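Local coordinates for protein cephalosporin acylase (PDB 2NLZ) that is a predicted cephalosporin acylase of the gamma-glutamyltranspeptidase family, and so probably an N-terminal-nucleophile hydrolase acting on amide bonds, at residues Thr54-Thr59 and Gly124-Leu129; Met304-Val309 and Thr335-Glu340. The protein carries 1 engineered substitution. All blocks are in the same frame, centred on the assembly; numbering follows the deposited sequence.

Contact 1 (Thr54-Thr59 and Gly124-Leu129); sequences TATALT and GAWAEL
T56 and W126 face each other across two helices, 47-61 and 122-133, whose segments here run nearly antiparallel at 158° with their axes 11.4 Å apart. At that spacing the backbones stay well separated, and the indole of W126 bridges between them. T56 meets it over a face: CG2 stands 3.4 Å from the centroid of the six-membered ring of W126, only 6° off the ring normal, a well-centred CH-pi contact. The methyl is aimed there because T56 turns OG1 between its backbone N and carbonyl carbon (chi1 50°), where the hydroxyl bonds back to the carbonyls of I52 and A53 in its own helix, leaving CG2 to project at the ring. T59 comes at the edge instead, its OG1 near the ring plane and 4.1 Å from CZ2 of W126. The methyl of A55 approaches obliquely, CB lying 4.0 Å from NE1 of W126. That nitrogen is hydrogen-bonded to OE1 of Q375 in strand 370-376, against which A55 and T59 also pack. Two helices are thus joined to each other and to a strand of the beta core, in keeping with the layered Ntn-hydrolase fold. Chemically, the contact is held mainly by dispersion, while the buried polar atoms of T56 and W126 find their partners elsewhere; the Q375 bond probably fixes the rotation of the indole beneath the threonine methyl.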
loop_
_atom_site.group_PDB
_atom_site.type_symbol
_atom_site.label_atom_id
_atom_site.label_comp_id
_atom_site.label_asym_id
_atom_site.label_seq_id
_atom_site.Cartn_x
_atom_site.Cartn_y
_atom_site.Cartn_z
ATOM N N THR D 54 7.886 -32.836 17.169
ATOM C CA THR D 54 7.151 -31.607 16.978
ATOM C C THR D 54 5.652 -31.760 17.249
ATOM O O THR D 54 5.027 -30.848 17.780
ATOM C CB THR D 54 7.355 -31.106 15.543
ATOM O OG1 THR D 54 8.748 -31.177 15.206
ATOM C CG2 THR D 54 6.868 -29.678 15.400
ATOM N N ALA D 55 5.082 -32.907 16.882
ATOM C CA ALA D 55 3.649 -33.124 17.042
ATOM C C ALA D 55 3.298 -33.183 18.512
ATOM O O ALA D 55 2.387 -32.491 18.975
ATOM C CB ALA D 55 3.218 -34.398 16.345
ATOM N N THR D 56 4.048 -34.003 19.242
ATOM C CA THR D 56 3.836 -34.186 20.674
ATOM C C THR D 56 4.154 -32.909 21.438
ATOM O O THR D 56 3.517 -32.624 22.451
ATOM C CB THR D 56 4.679 -35.349 21.245
ATOM O OG1 THR D 56 6.045 -35.206 20.838
ATOM C CG2 THR D 56 4.148 -36.681 20.763
ATOM N N ALA D 57 5.143 -32.158 20.954
ATOM C CA ALA D 57 5.471 -30.852 21.523
ATOM C C ALA D 57 4.293 -29.896 21.422
ATOM O O ALA D 57 3.960 -29.230 22.401
ATOM C CB ALA D 57 6.700 -30.256 20.856
ATOM N N LEU D 58 3.661 -29.868 20.243
ATOM C CA LEU D 58 2.499 -29.013 19.949
ATOM C C LEU D 58 1.308 -29.316 20.847
ATOM O O LEU D 58 0.477 -28.450 21.123
ATOM C CB LEU D 58 2.081 -29.159 18.479
ATOM C CG LEU D 58 2.987 -28.516 17.427
ATOM C CD1 LEU D 58 2.750 -29.087 16.030
ATOM C CD2 LEU D 58 2.842 -27.008 17.420
ATOM N N THR D 59 1.240 -30.571 21.285
ATOM C CA THR D 59 0.219 -31.051 22.205
ATOM C C THR D 59 0.257 -30.285 23.527
ATOM O O THR D 59 -0.765 -30.110 24.185
ATOM C CB THR D 59 0.373 -32.557 22.394
ATOM O OG1 THR D 59 -0.742 -33.217 21.794
ATOM C CG2 THR D 59 0.459 -32.942 23.857
ATOM N N GLY D 124 -1.565 -43.331 18.854
ATOM C CA GLY D 124 -1.267 -44.551 18.101
ATOM C C GLY D 124 -0.520 -44.259 16.816
ATOM O O GLY D 124 0.401 -44.996 16.432
ATOM N N ALA D 125 -0.913 -43.173 16.156
ATOM C CA ALA D 125 -0.220 -42.711 14.958
ATOM C C ALA D 125 1.231 -42.341 15.244
ATOM O O ALA D 125 2.102 -42.590 14.423
ATOM C CB ALA D 125 -0.953 -41.547 14.336
ATOM N N TRP D 126 1.484 -41.761 16.411
ATOM C CA TRP D 126 2.846 -41.452 16.819
ATOM C C TRP D 126 3.667 -42.731 16.867
ATOM O O TRP D 126 4.687 -42.843 16.196
ATOM C CB TRP D 126 2.885 -40.770 18.195
ATOM C CG TRP D 126 2.149 -39.461 18.299
ATOM C CD1 TRP D 126 1.874 -38.588 17.288
ATOM C CD2 TRP D 126 1.628 -38.864 19.497
ATOM N NE1 TRP D 126 1.189 -37.497 17.777
ATOM C CE2 TRP D 126 1.030 -37.641 19.130
ATOM C CE3 TRP D 126 1.606 -39.249 20.845
ATOM C CZ2 TRP D 126 0.413 -36.798 20.065
ATOM C CZ3 TRP D 126 0.985 -38.415 21.767
ATOM C CH2 TRP D 126 0.402 -37.203 21.371
ATOM N N ALA D 127 3.199 -43.693 17.655
ATOM C CA ALA D 127 3.887 -44.970 17.863
ATOM C C ALA D 127 4.175 -45.735 16.569
ATOM O O ALA D 127 5.316 -46.159 16.339
ATOM C CB ALA D 127 3.097 -45.841 18.821
ATOM N N GLU D 128 3.144 -45.905 15.738
ATOM C CA GLU D 128 3.288 -46.587 14.455
ATOM C C GLU D 128 4.260 -45.888 13.506
ATOM O O GLU D 128 4.966 -46.549 12.744
ATOM C CB GLU D 128 1.934 -46.765 13.767
ATOM C CG GLU D 128 1.332 -48.167 13.913
ATOM C CD GLU D 128 1.982 -49.213 13.021
ATOM O OE1 GLU D 128 2.342 -48.896 11.871
ATOM O OE2 GLU D 128 2.120 -50.366 13.476
ATOM N N LEU D 129 4.291 -44.561 13.560
ATOM C CA LEU D 129 5.205 -43.783 12.743
ATOM C C LEU D 129 6.638 -44.044 13.190
ATOM O O LEU D 129 7.533 -44.189 12.360
ATOM C CB LEU D 129 4.873 -42.301 12.872
ATOM C CG LEU D 129 4.840 -41.382 11.651
ATOM C CD1 LEU D 129 4.696 -42.145 10.361
ATOM C CD2 LEU D 129 3.677 -40.414 11.810
#

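Contact 2 (Met304-Val309 and Thr335-Glu340); sequences MKLAFV and TERRKE
L306 and R337 carry nearly all of this contact, the leucine side chain crossing obliquely against one face of the arginine's guanidinium. The apolar part is built on that face. CD2 of L306 sits 3.8 Å above the R337 guanidinium plane, displaced toward the rim, and CB of L306 comes up on the same face, 3.7 Å from NH1 of R337. The arginine chain is bent at both chi2 (-111°) and chi3 (71°), which folds its head back over the leucine rather than letting it extend past. The other methyl of L306, CD1, points at the backbone of R337, 3.4 Å from its carbonyl O, and E340 adds a looser aliphatic touch at the margin through its CB.

Helix 294-314 is here held between two surroundings: L306 faces the short helix 331-338 and the turn after it, whereas M304 and F308 pack on helices 274-283 and 444-457. The contact therefore fastens a peripheral helix to the helical layer, consistent with the alpha-beta-beta-alpha sandwich of Ntn hydrolases.

The polar part gathers round the same guanidinium. NH1 of R337 forms a salt bridge with D310, next in sequence after V309, and lies 3.0 Å from the carbonyl O of L306. NH2 is hydrogen-bonded to the backbone O of E349. E340 approaches at the guanidinium edge, in its plane, but OE1 is 3.9 Å from NH2 of R337, a long salt bridge. A leucine in place of R337 would probably leave D310 without its charged mate and the carbonyl of E349 without its donor. Within the turn, the backbone N of E340 bonds to O of R337 at 2.9 Å.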
loop_
_atom_site.group_PDB
_atom_site.type_symbol
_atom_site.label_atom_id
_atom_site.label_comp_id
_atom_site.label_asym_id
_atom_site.label_seq_id
_atom_site.Cartn_x
_atom_site.Cartn_y
_atom_site.Cartn_z
ATOM N N MET D 304 -13.378 -24.681 -6.988
ATOM C CA MET D 304 -13.390 -25.068 -5.589
ATOM C C MET D 304 -14.812 -25.330 -5.140
ATOM O O MET D 304 -15.083 -26.352 -4.515
ATOM C CB MET D 304 -12.726 -23.996 -4.713
ATOM C CG MET D 304 -12.679 -24.322 -3.216
ATOM S SD MET D 304 -12.180 -26.018 -2.837
ATOM C CE MET D 304 -10.477 -26.025 -3.392
ATOM N N LYS D 305 -15.711 -24.415 -5.484
ATOM C CA LYS D 305 -17.107 -24.518 -5.092
ATOM C C LYS D 305 -17.723 -25.837 -5.522
ATOM O O LYS D 305 -18.302 -26.532 -4.695
ATOM C CB LYS D 305 -17.915 -23.334 -5.624
ATOM C CG LYS D 305 -17.894 -22.133 -4.695
ATOM C CD LYS D 305 -18.137 -20.838 -5.442
ATOM C CE LYS D 305 -19.592 -20.675 -5.844
ATOM N NZ LYS D 305 -19.777 -19.488 -6.729
ATOM N N LEU D 306 -17.567 -26.195 -6.792
ATOM C CA LEU D 306 -18.173 -27.425 -7.310
ATOM C C LEU D 306 -17.634 -28.673 -6.617
ATOM O O LEU D 306 -18.397 -29.556 -6.228
ATOM C CB LEU D 306 -17.981 -27.526 -8.820
ATOM C CG LEU D 306 -18.593 -26.375 -9.630
ATOM C CD1 LEU D 306 -17.873 -26.199 -10.969
ATOM C CD2 LEU D 306 -20.112 -26.558 -9.811
ATOM N N ALA D 307 -16.317 -28.707 -6.443
ATOM C CA ALA D 307 -15.636 -29.807 -5.791
ATOM C C ALA D 307 -16.033 -29.964 -4.326
ATOM O O ALA D 307 -16.131 -31.088 -3.819
ATOM C CB ALA D 307 -14.130 -29.616 -5.911
ATOM N N PHE D 308 -16.253 -28.846 -3.643
ATOM C CA PHE D 308 -16.495 -28.889 -2.211
ATOM C C PHE D 308 -17.870 -29.466 -1.885
ATOM O O PHE D 308 -18.023 -30.197 -0.900
ATOM C CB PHE D 308 -16.316 -27.511 -1.571
ATOM C CG PHE D 308 -15.597 -27.543 -0.250
ATOM C CD1 PHE D 308 -16.024 -28.372 0.778
ATOM C CD2 PHE D 308 -14.491 -26.730 -0.032
ATOM C CE1 PHE D 308 -15.355 -28.406 2.006
ATOM C CE2 PHE D 308 -13.811 -26.749 1.196
ATOM C CZ PHE D 308 -14.245 -27.596 2.213
ATOM N N VAL D 309 -18.863 -29.153 -2.714
ATOM C CA VAL D 309 -20.207 -29.680 -2.488
ATOM C C VAL D 309 -20.273 -31.159 -2.888
ATOM O O VAL D 309 -21.104 -31.922 -2.380
ATOM C CB VAL D 309 -21.298 -28.839 -3.172
ATOM C CG1 VAL D 309 -22.629 -29.059 -2.469
ATOM C CG2 VAL D 309 -20.960 -27.383 -3.074
ATOM N N THR D 335 -14.339 -32.512 -16.660
ATOM C CA THR D 335 -14.932 -31.852 -17.828
ATOM C C THR D 335 -16.420 -31.527 -17.620
ATOM O O THR D 335 -16.864 -30.431 -17.960
ATOM C CB THR D 335 -14.731 -32.693 -19.126
ATOM O OG1 THR D 335 -13.378 -33.161 -19.196
ATOM C CG2 THR D 335 -15.021 -31.863 -20.367
ATOM N N GLU D 336 -17.167 -32.470 -17.042
ATOM C CA GLU D 336 -18.597 -32.294 -16.758
ATOM C C GLU D 336 -18.915 -31.127 -15.823
ATOM O O GLU D 336 -19.840 -30.354 -16.076
ATOM C CB GLU D 336 -19.191 -33.588 -16.187
ATOM C CG GLU D 336 -19.713 -34.551 -17.238
ATOM C CD GLU D 336 -21.106 -34.188 -17.696
ATOM O OE1 GLU D 336 -22.043 -34.303 -16.878
ATOM O OE2 GLU D 336 -21.261 -33.787 -18.870
ATOM N N ARG D 337 -18.152 -31.017 -14.739
ATOM C CA ARG D 337 -18.321 -29.948 -13.761
ATOM C C ARG D 337 -17.837 -28.605 -14.313
ATOM O O ARG D 337 -18.441 -27.567 -14.053
ATOM C CB ARG D 337 -17.535 -30.281 -12.494
ATOM C CG ARG D 337 -17.911 -31.596 -11.831
ATOM C CD ARG D 337 -18.615 -31.373 -10.507
ATOM N NE ARG D 337 -19.962 -30.845 -10.682
ATOM C CZ ARG D 337 -20.732 -30.401 -9.694
ATOM N NH1 ARG D 337 -20.295 -30.421 -8.446
ATOM N NH2 ARG D 337 -21.941 -29.931 -9.953
ATOM N N ARG D 338 -16.742 -28.641 -15.079
ATOM C CA ARG D 338 -16.116 -27.451 -15.672
ATOM C C ARG D 338 -17.001 -26.776 -16.724
ATOM O O ARG D 338 -16.838 -25.590 -17.024
ATOM C CB ARG D 338 -14.718 -27.807 -16.217
ATOM C CG ARG D 338 -14.224 -27.017 -17.416
ATOM C CD ARG D 338 -12.715 -27.133 -17.586
ATOM N NE ARG D 338 -12.149 -28.364 -17.026
ATOM C CZ ARG D 338 -11.935 -29.480 -17.714
ATOM N NH1 ARG D 338 -11.407 -30.539 -17.116
ATOM N NH2 ARG D 338 -12.253 -29.537 -19.000
ATOM N N LYS D 339 -17.952 -27.534 -17.263
ATOM C CA LYS D 339 -18.961 -26.983 -18.165
ATOM C C LYS D 339 -19.977 -26.134 -17.409
ATOM O O LYS D 339 -20.631 -25.278 -17.997
ATOM C CB LYS D 339 -19.681 -28.093 -18.937
ATOM C CG LYS D 339 -18.936 -28.580 -20.181
ATOM C CD LYS D 339 -19.875 -29.274 -21.168
ATOM C CE LYS D 339 -20.506 -30.529 -20.575
ATOM N NZ LYS D 339 -21.625 -31.017 -21.421
ATOM N N GLU D 340 -20.102 -26.364 -16.104
ATOM C CA GLU D 340 -21.014 -25.567 -15.296
ATOM C C GLU D 340 -20.424 -24.220 -14.885
ATOM O O GLU D 340 -21.149 -23.345 -14.407
ATOM C CB GLU D 340 -21.516 -26.340 -14.076
ATOM C CG GLU D 340 -22.425 -27.507 -14.430
ATOM C CD GLU D 340 -23.520 -27.725 -13.410
ATOM O OE1 GLU D 340 -23.879 -28.897 -13.175
ATOM O OE2 GLU D 340 -24.022 -26.726 -12.847
#

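How the contacts relate
Contacts 1 and 2 lie on opposite sides of the chain's centre, with their own centres 36 Å apart and their nearest atoms about 22 Å apart, so neither touches the other. They follow one another along the chain. Contact 1 is the more central, its centre 13 Å from the middle of the chain against 24 Å for contact 2. It also backs onto strands 359-365 and 370-376 of the beta core; in this family the nucleophile is an N-terminal threonine heading a core strand, whereas contact 2 lies farther out. Contact 1 joins two helices through an indole; contact 2 joins a helix to the end of a short helix and the turn after it, through a guanidinium.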